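Local coordinates for protein LST4 (Kluyveromyces lactis, PDB 4ZY8) that probably takes part, as a whole protein whose longin domain this is, in amino acid uptake and Golgi-to-plasma-membrane protein traffic, at residues Leu13-Glu18 with Gln29-His34; Leu81-Phe86 with Ala97-Val102. One frame throughout, in Å; residues are numbered along the deposited sequence.

Contact 1: Leu13-Glu18 with Gln29-His34; sequences LIISQE and QVVLDH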
ATOM      1  N   LEU A  13       4.671   5.301   3.334  1.00 36.70           N
ATOM      2  CA  LEU A  13       3.886   4.739   2.244  1.00 32.66           C
ATOM      3  C   LEU A  13       4.804   4.035   1.252  1.00 37.27           C
ATOM      4  O   LEU A  13       5.723   4.652   0.699  1.00 36.01           O
ATOM      5  CB  LEU A  13       3.088   5.845   1.534  1.00 27.69           C
ATOM      6  CG  LEU A  13       2.316   5.465   0.267  1.00 33.23           C
ATOM      7  CD1 LEU A  13       1.167   4.479   0.585  1.00 30.44           C
ATOM      8  CD2 LEU A  13       1.791   6.693  -0.475  1.00 31.22           C
ATOM      9  N   ILE A  14       4.584   2.763   1.023  1.00 31.50           N
ATOM     10  CA  ILE A  14       5.289   2.030   0.011  1.00 33.22           C
ATOM     11  C   ILE A  14       4.384   1.519  -1.090  1.00 34.74           C
ATOM     12  O   ILE A  14       3.469   0.819  -0.827  1.00 30.58           O
ATOM     13  CB  ILE A  14       5.995   0.840   0.630  1.00 38.97           C
ATOM     14  CG1 ILE A  14       6.885   1.314   1.736  1.00 40.78           C
ATOM     15  CG2 ILE A  14       6.838   0.130  -0.383  1.00 33.56           C
ATOM     16  CD1 ILE A  14       6.524   0.680   3.039  1.00 48.21           C
ATOM     17  N   ILE A  15       4.669   1.868  -2.330  1.00 27.94           N
ATOM     18  CA  ILE A  15       3.984   1.259  -3.459  1.00 28.99           C
ATOM     19  C   ILE A  15       4.999   0.320  -4.085  1.00 37.43           C
ATOM     20  O   ILE A  15       6.089   0.749  -4.448  1.00 35.03           O
ATOM     21  CB  ILE A  15       3.487   2.303  -4.472  1.00 29.82           C
ATOM     22  CG1 ILE A  15       2.520   3.285  -3.795  1.00 31.03           C
ATOM     23  CG2 ILE A  15       2.831   1.622  -5.672  1.00 26.27           C
ATOM     24  CD1 ILE A  15       2.124   4.443  -4.695  1.00 27.84           C
ATOM     25  N   SER A  16       4.656  -0.960  -4.186  1.00 34.58           N
ATOM     26  CA  SER A  16       5.580  -1.937  -4.750  1.00 35.78           C
ATOM     27  C   SER A  16       4.836  -2.925  -5.618  1.00 41.43           C
ATOM     28  O   SER A  16       3.593  -3.001  -5.560  1.00 37.89           O
ATOM     29  CB  SER A  16       6.337  -2.671  -3.644  1.00 42.48           C
ATOM     30  OG  SER A  16       5.458  -3.299  -2.715  1.00 42.71           O
ATOM     31  N   GLN A  17       5.585  -3.684  -6.422  1.00 36.47           N
ATOM     32  CA  GLN A  17       4.976  -4.751  -7.223  1.00 42.03           C
ATOM     33  C   GLN A  17       5.869  -5.975  -7.511  1.00 43.78           C
ATOM     34  O   GLN A  17       7.096  -5.877  -7.446  1.00 43.94           O
ATOM     35  CB  GLN A  17       4.471  -4.142  -8.533  1.00 39.94           C
ATOM     36  CG  GLN A  17       5.543  -3.638  -9.450  1.00 44.55           C
ATOM     37  CD  GLN A  17       4.988  -3.195 -10.793  1.00 49.74           C
ATOM     38  OE1 GLN A  17       5.204  -2.062 -11.218  1.00 52.07           O
ATOM     39  NE2 GLN A  17       4.291  -4.096 -11.481  1.00 49.89           N
ATOM     40  N   GLU A  18       5.238  -7.120  -7.800  1.00 46.42           N
ATOM     41  CA  GLU A  18       5.942  -8.336  -8.228  1.00 48.41           C
ATOM     42  C   GLU A  18       6.311  -8.296  -9.698  1.00 53.26           C
ATOM     43  O   GLU A  18       5.630  -7.651 -10.495  1.00 54.34           O
ATOM     44  CB  GLU A  18       5.103  -9.592  -7.983  1.00 50.32           C
ATOM     45  CG  GLU A  18       4.914 -10.003  -6.530  1.00 53.30           C
ATOM     46  CD  GLU A  18       4.004 -11.225  -6.400  1.00 60.11           C
ATOM     47  OE1 GLU A  18       3.076 -11.383  -7.237  1.00 50.90           O
ATOM     48  OE2 GLU A  18       4.220 -12.027  -5.460  1.00 63.82           O
ATOM     49  N   GLN A  29       9.815  -4.946  -6.994  1.00 49.99           N
ATOM     50  CA  GLN A  29      10.308  -3.617  -7.285  1.00 48.48           C
ATOM     51  C   GLN A  29       9.602  -2.540  -6.427  1.00 54.34           C
ATOM     52  O   GLN A  29       8.404  -2.535  -6.354  1.00 42.67           O
ATOM     53  CB  GLN A  29      10.038  -3.329  -8.744  1.00 50.50           C
ATOM     54  CG  GLN A  29      10.832  -2.189  -9.323  1.00 54.96           C
ATOM     55  CD  GLN A  29      10.091  -1.409 -10.390  1.00 68.19           C
ATOM     56  OE1 GLN A  29       8.882  -1.517 -10.533  1.00 69.36           O
ATOM     57  NE2 GLN A  29      10.824  -0.608 -11.140  1.00 71.97           N
ATOM     58  N   VAL A  30      10.347  -1.636  -5.801  1.00 45.60           N
ATOM     59  CA  VAL A  30       9.745  -0.523  -5.082  1.00 43.17           C
ATOM     60  C   VAL A  30       9.548   0.688  -5.994  1.00 47.62           C
ATOM     61  O   VAL A  30      10.507   1.231  -6.550  1.00 49.11           O
ATOM     62  CB  VAL A  30      10.592  -0.129  -3.878  1.00 50.85           C
ATOM     63  CG1 VAL A  30       9.984   1.074  -3.175  1.00 48.47           C
ATOM     64  CG2 VAL A  30      10.690  -1.300  -2.911  1.00 51.02           C
ATOM     65  N   VAL A  31       8.294   1.118  -6.115  1.00 39.97           N
ATOM     66  CA  VAL A  31       7.886   2.198  -7.011  1.00 36.25           C
ATOM     67  C   VAL A  31       7.918   3.535  -6.274  1.00 42.02           C
ATOM     68  O   VAL A  31       8.315   4.571  -6.826  1.00 44.69           O
ATOM     69  CB  VAL A  31       6.469   1.950  -7.565  1.00 42.13           C
ATOM     70  CG1 VAL A  31       5.967   3.161  -8.355  1.00 40.96           C
ATOM     71  CG2 VAL A  31       6.461   0.695  -8.441  1.00 45.48           C
ATOM     72  N   LEU A  32       7.444   3.513  -5.035  1.00 40.13           N
ATOM     73  CA  LEU A  32       7.470   4.697  -4.184  1.00 40.97           C
ATOM     74  C   LEU A  32       7.782   4.268  -2.762  1.00 34.74           C
ATOM     75  O   LEU A  32       7.264   3.260  -2.289  1.00 37.88           O
ATOM     76  CB  LEU A  32       6.135   5.455  -4.239  1.00 39.12           C
ATOM     77  CG  LEU A  32       6.007   6.660  -3.292  1.00 38.75           C
ATOM     78  CD1 LEU A  32       5.208   7.770  -3.946  1.00 41.24           C
ATOM     79  CD2 LEU A  32       5.328   6.265  -2.000  1.00 37.50           C
ATOM     80  N   ASP A  33       8.598   5.030  -2.083  1.00 39.56           N
ATOM     81  CA  ASP A  33       8.820   4.842  -0.688  1.00 38.33           C
ATOM     82  C   ASP A  33       8.923   6.189  -0.057  1.00 42.96           C
ATOM     83  O   ASP A  33       9.878   6.879  -0.244  1.00 42.71           O
ATOM     84  CB  ASP A  33      10.078   4.054  -0.474  1.00 45.39           C
ATOM     85  CG  ASP A  33      10.333   3.756   0.958  1.00 53.82           C
ATOM     86  OD1 ASP A  33       9.563   4.183   1.825  1.00 47.77           O
ATOM     87  OD2 ASP A  33      11.324   3.090   1.224  1.00 56.08           O
ATOM     88  N   HIS A  34       7.905   6.560   0.682  1.00 37.76           N
ATOM     89  CA  HIS A  34       7.774   7.903   1.207  1.00 37.11           C
ATOM     90  C   HIS A  34       7.512   7.875   2.699  1.00 39.32           C
ATOM     91  O   HIS A  34       6.477   7.363   3.150  1.00 44.52           O
ATOM     92  CB  HIS A  34       6.643   8.650   0.475  1.00 35.95           C
ATOM     93  CG  HIS A  34       6.346  10.010   1.038  1.00 35.66           C
ATOM     94  ND1 HIS A  34       5.649  10.195   2.217  1.00 41.71           N
ATOM     95  CD2 HIS A  34       6.638  11.244   0.576  1.00 38.39           C
ATOM     96  CE1 HIS A  34       5.527  11.486   2.456  1.00 39.87           C
ATOM     97  NE2 HIS A  34       6.121  12.152   1.477  1.00 41.80           N
TER
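A classic beta bulge sets V31 and L32 opposite the single residue I15 in this antiparallel hairpin. The hairpin pairs strand 12-17 with the edge strand 29-35 of the longin domain's sheet. I15 O is gripped by two N-H groups. V31 N lies 2.8 Å from I15 O, tilted somewhat out of the carbonyl plane. L32 N lies 3.1 Å from I15 O, in that plane and on a lone pair. At V31 the strand bends, and the register slips by one residue. Regular pairing flanks the bulge: L13 and H34 exchange two bonds, as do Q17 and Q29. The L13 N to H34 O bond measures 2.7 Å.

L32 lies across both L13 and I15. Its CG stands anti to the backbone N (chi1 175°), and CD2 reaches back to L13. L32 CD2 is 3.9 Å from L13 CG and only 3.2 Å from L13 O, a tight fit. I15 CB meets L32 CB at 4.1 Å. The CG2 branch of I15 turns to V31 and meets V31 CB, also at 4.1 Å. Beyond these side chains, F159 and V152 of helix 150-166 touch L13 and L32. On the other face L50 and K51 of helix 47-55 touch I14 and V30.

The two glutamines lie side by side, their amide planes 50° apart. Q17 OE1 and Q29 OE1, both acceptors, lie 3.8 Å apart and offer each other no bond. The Q17 amide is held by L140 N and Q138 O. Q29 OE1 is buried without a modelled hydrogen-bond partner, so the Q29 amide is probably held less firmly than that of Q17, while the doubly used I15 O ties both bulge residues to one carbonyl.

Contact 2: Leu81-Phe86 with Ala97-Val102; sequences LFTRIF and AISCCV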
ATOM      1  N   LEU A  81       1.145  -2.252   9.925  1.00 35.71           N
ATOM      2  CA  LEU A  81       1.271  -2.164   8.476  1.00 40.17           C
ATOM      3  C   LEU A  81      -0.039  -2.567   7.812  1.00 38.08           C
ATOM      4  O   LEU A  81      -0.504  -3.690   8.022  1.00 36.12           O
ATOM      5  CB  LEU A  81       2.429  -3.055   7.987  1.00 40.90           C
ATOM      6  CG  LEU A  81       2.727  -3.169   6.486  1.00 46.47           C
ATOM      7  CD1 LEU A  81       3.328  -1.879   5.954  1.00 41.54           C
ATOM      8  CD2 LEU A  81       3.681  -4.338   6.201  1.00 45.44           C
ATOM      9  N   PHE A  82      -0.667  -1.663   7.057  1.00 31.09           N
ATOM     10  CA  PHE A  82      -1.848  -2.076   6.310  1.00 33.44           C
ATOM     11  C   PHE A  82      -1.607  -2.002   4.807  1.00 33.23           C
ATOM     12  O   PHE A  82      -1.057  -1.033   4.289  1.00 31.28           O
ATOM     13  CB  PHE A  82      -3.109  -1.293   6.731  1.00 29.03           C
ATOM     14  CG  PHE A  82      -3.045   0.218   6.550  1.00 31.59           C
ATOM     15  CD1 PHE A  82      -3.643   0.824   5.454  1.00 30.22           C
ATOM     16  CD2 PHE A  82      -2.462   1.029   7.509  1.00 33.78           C
ATOM     17  CE1 PHE A  82      -3.633   2.217   5.299  1.00 28.82           C
ATOM     18  CE2 PHE A  82      -2.447   2.427   7.371  1.00 28.80           C
ATOM     19  CZ  PHE A  82      -3.039   3.016   6.264  1.00 26.75           C
ATOM     20  N   THR A  83      -2.008  -3.070   4.131  1.00 28.61           N
ATOM     21  CA  THR A  83      -1.669  -3.293   2.732  1.00 33.87           C
ATOM     22  C   THR A  83      -2.878  -3.623   1.866  1.00 32.51           C
ATOM     23  O   THR A  83      -3.630  -4.540   2.169  1.00 39.05           O
ATOM     24  CB  THR A  83      -0.661  -4.476   2.594  1.00 36.47           C
ATOM     25  OG1 THR A  83       0.564  -4.141   3.238  1.00 36.91           O
ATOM     26  CG2 THR A  83      -0.373  -4.787   1.117  1.00 39.31           C
ATOM     27  N   ARG A  84      -3.031  -2.894   0.772  1.00 32.81           N
ATOM     28  CA  ARG A  84      -3.952  -3.268  -0.294  1.00 30.49           C
ATOM     29  C   ARG A  84      -3.149  -3.954  -1.385  1.00 34.30           C
ATOM     30  O   ARG A  84      -2.234  -3.355  -1.953  1.00 29.66           O
ATOM     31  CB  ARG A  84      -4.666  -2.035  -0.853  1.00 27.93           C
ATOM     32  CG  ARG A  84      -5.321  -2.203  -2.244  1.00 35.70           C
ATOM     33  CD  ARG A  84      -6.529  -3.154  -2.235  1.00 35.16           C
ATOM     34  NE  ARG A  84      -7.539  -2.781  -1.226  1.00 28.56           N
ATOM     35  CZ  ARG A  84      -8.628  -2.047  -1.440  1.00 29.32           C
ATOM     36  NH1 ARG A  84      -8.903  -1.557  -2.649  1.00 29.66           N
ATOM     37  NH2 ARG A  84      -9.452  -1.805  -0.424  1.00 29.17           N
ATOM     38  N   ILE A  85      -3.489  -5.194  -1.709  1.00 31.31           N
ATOM     39  CA  ILE A  85      -2.737  -5.882  -2.745  1.00 30.90           C
ATOM     40  C   ILE A  85      -3.739  -6.328  -3.817  1.00 32.39           C
ATOM     41  O   ILE A  85      -4.838  -6.741  -3.497  1.00 35.27           O
ATOM     42  CB  ILE A  85      -1.903  -7.048  -2.138  1.00 39.85           C
ATOM     43  CG1 ILE A  85      -0.914  -7.631  -3.136  1.00 46.22           C
ATOM     44  CG2 ILE A  85      -2.780  -8.113  -1.486  1.00 41.35           C
ATOM     45  CD1 ILE A  85       0.176  -8.422  -2.440  1.00 47.42           C
ATOM     46  N   PHE A  86      -3.402  -6.134  -5.085  1.00 26.97           N
ATOM     47  CA  PHE A  86      -4.326  -6.422  -6.182  1.00 31.56           C
ATOM     48  C   PHE A  86      -3.589  -6.846  -7.436  1.00 33.86           C
ATOM     49  O   PHE A  86      -2.384  -6.630  -7.555  1.00 29.37           O
ATOM     50  CB  PHE A  86      -5.209  -5.210  -6.500  1.00 36.83           C
ATOM     51  CG  PHE A  86      -4.436  -3.955  -6.814  1.00 34.68           C
ATOM     52  CD1 PHE A  86      -3.986  -3.135  -5.795  1.00 33.85           C
ATOM     53  CD2 PHE A  86      -4.195  -3.583  -8.127  1.00 30.84           C
ATOM     54  CE1 PHE A  86      -3.271  -1.974  -6.073  1.00 31.52           C
ATOM     55  CE2 PHE A  86      -3.487  -2.425  -8.418  1.00 32.75           C
ATOM     56  CZ  PHE A  86      -3.022  -1.618  -7.379  1.00 32.09           C
ATOM     57  N   ALA A  97       1.164  -3.784  -4.691  1.00 30.02           N
ATOM     58  CA  ALA A  97       0.796  -3.505  -3.318  1.00 30.41           C
ATOM     59  C   ALA A  97       0.901  -2.015  -2.983  1.00 34.74           C
ATOM     60  O   ALA A  97       1.837  -1.307  -3.400  1.00 28.82           O
ATOM     61  CB  ALA A  97       1.650  -4.312  -2.357  1.00 26.67           C
ATOM     62  N   ILE A  98      -0.096  -1.553  -2.243  1.00 28.70           N
ATOM     63  CA  ILE A  98      -0.072  -0.232  -1.637  1.00 29.66           C
ATOM     64  C   ILE A  98      -0.046  -0.455  -0.135  1.00 29.76           C
ATOM     65  O   ILE A  98      -1.039  -0.919   0.437  1.00 27.39           O
ATOM     66  CB  ILE A  98      -1.291   0.611  -2.041  1.00 36.32           C
ATOM     67  CG1 ILE A  98      -1.389   0.677  -3.568  1.00 26.43           C
ATOM     68  CG2 ILE A  98      -1.216   2.005  -1.398  1.00 32.93           C
ATOM     69  CD1 ILE A  98      -2.600   1.340  -4.063  1.00 29.83           C
ATOM     70  N   SER A  99       1.094  -0.179   0.497  1.00 26.02           N
ATOM     71  CA  SER A  99       1.273  -0.502   1.918  1.00 30.03           C
ATOM     72  C   SER A  99       1.609   0.722   2.752  1.00 30.78           C
ATOM     73  O   SER A  99       2.383   1.586   2.333  1.00 29.23           O
ATOM     74  CB  SER A  99       2.392  -1.540   2.113  1.00 35.75           C
ATOM     75  OG  SER A  99       2.196  -2.714   1.350  1.00 36.83           O
ATOM     76  N   CYS A 100       1.122   0.751   3.980  1.00 29.07           N
ATOM     77  CA  CYS A 100       1.356   1.903   4.819  1.00 28.67           C
ATOM     78  C   CYS A 100       1.725   1.499   6.243  1.00 32.82           C
ATOM     79  O   CYS A 100       1.057   0.658   6.841  1.00 37.13           O
ATOM     80  CB  CYS A 100       0.120   2.807   4.819  1.00 36.95           C
ATOM     81  SG  CYS A 100       0.356   4.396   5.687  1.00 38.67           S
ATOM     82  N   CYS A 101       2.805   2.083   6.767  1.00 36.40           N
ATOM     83  CA  CYS A 101       3.190   1.888   8.168  1.00 35.99           C
ATOM     84  C   CYS A 101       2.714   3.062   9.012  1.00 39.00           C
ATOM     85  O   CYS A 101       2.940   4.211   8.651  1.00 37.27           O
ATOM     86  CB  CYS A 101       4.711   1.757   8.325  1.00 38.51           C
ATOM     87  SG  CYS A 101       5.513   0.599   7.213  1.00 47.23           S
ATOM     88  N   VAL A 102       2.103   2.772  10.137  1.00 38.16           N
ATOM     89  CA  VAL A 102       1.778   3.753  11.144  1.00 41.42           C
ATOM     90  C   VAL A 102       2.065   3.187  12.534  1.00 41.37           C
ATOM     91  O   VAL A 102       2.248   2.015  12.692  1.00 36.91           O
ATOM     92  CB  VAL A 102       0.302   4.195  11.076  1.00 38.17           C
ATOM     93  CG1 VAL A 102       0.036   5.018   9.845  1.00 33.90           C
ATOM     94  CG2 VAL A 102      -0.629   3.008  11.125  1.00 32.69           C
TER
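The F82 ring carries C100 CB over one face, and V102 CG2 sits at its edge. C100 CB is 3.7 Å from the F82 ring centroid and 22° off the ring normal, a CH-pi contact displaced toward the rim at F82 CZ and CE2. C100 SG approaches the same ring obliquely, 4.5 Å from the F82 centroid, as a sulfur-aromatic contact. V102 CG2 lies near the ring plane, 4.2 Å from F82 CE2. The F86 ring is touched at its edge, with I98 CD1 3.9 Å from F86 CE1. With CG between the backbone N and the carbonyl carbon (chi1 60°), the F82 ring is placed over C100. An alanine here takes away the ring, and the gap left between C100, V102 and F159 of helix 150-166 would probably let the C100 side chain shift.

The two segments form the beta hairpin of strands 79-87 and 95-103, inside the antiparallel sheet of the longin fold. F82 with C100 and R84 with I98 are the hydrogen-bonded pairs. I98 N to R84 O is 2.8 Å long and nearly straight, at 173°.

L81, T83 and I85 share the other face with A97, S99 and C101. There the hydroxyls of T83 and S99 meet, OG1 to OG at 2.9 Å, in a non-hydrogen-bonded pair of the backbone. This bond links the two strands through side chains. L81 CD1 packs on the sulfur of C101, 3.5 Å from its SG. I54 of helix 47-55 touches A97 and S99.

R84 shares the face of F82, but its bent chain carries the guanidinium group away from I98. There NE pairs with D69, and NH1 with D122 and E125 of helix 114-134.

Contact 1 and contact 2 are two hairpins of one sheet, with centres about 10 Å apart. Strand 12-17 of contact 1 lies beside strand 95-103 of contact 2, so these two strands join the hairpins. Two probable hydrogen bonds make the seam: S16 O to A97 N at 2.7 Å, and I14 N to S99 O at 2.8 Å. L13 CD1 packs 3.6 Å from S99 O. Both contacts share the same cover. F159 of helix 150-166 touches L13 of contact 1 and also F82, I98 and C100 of contact 2. On the opposite face, helix 47-55 touches I14 and S16 as well as L81, A97 and S99.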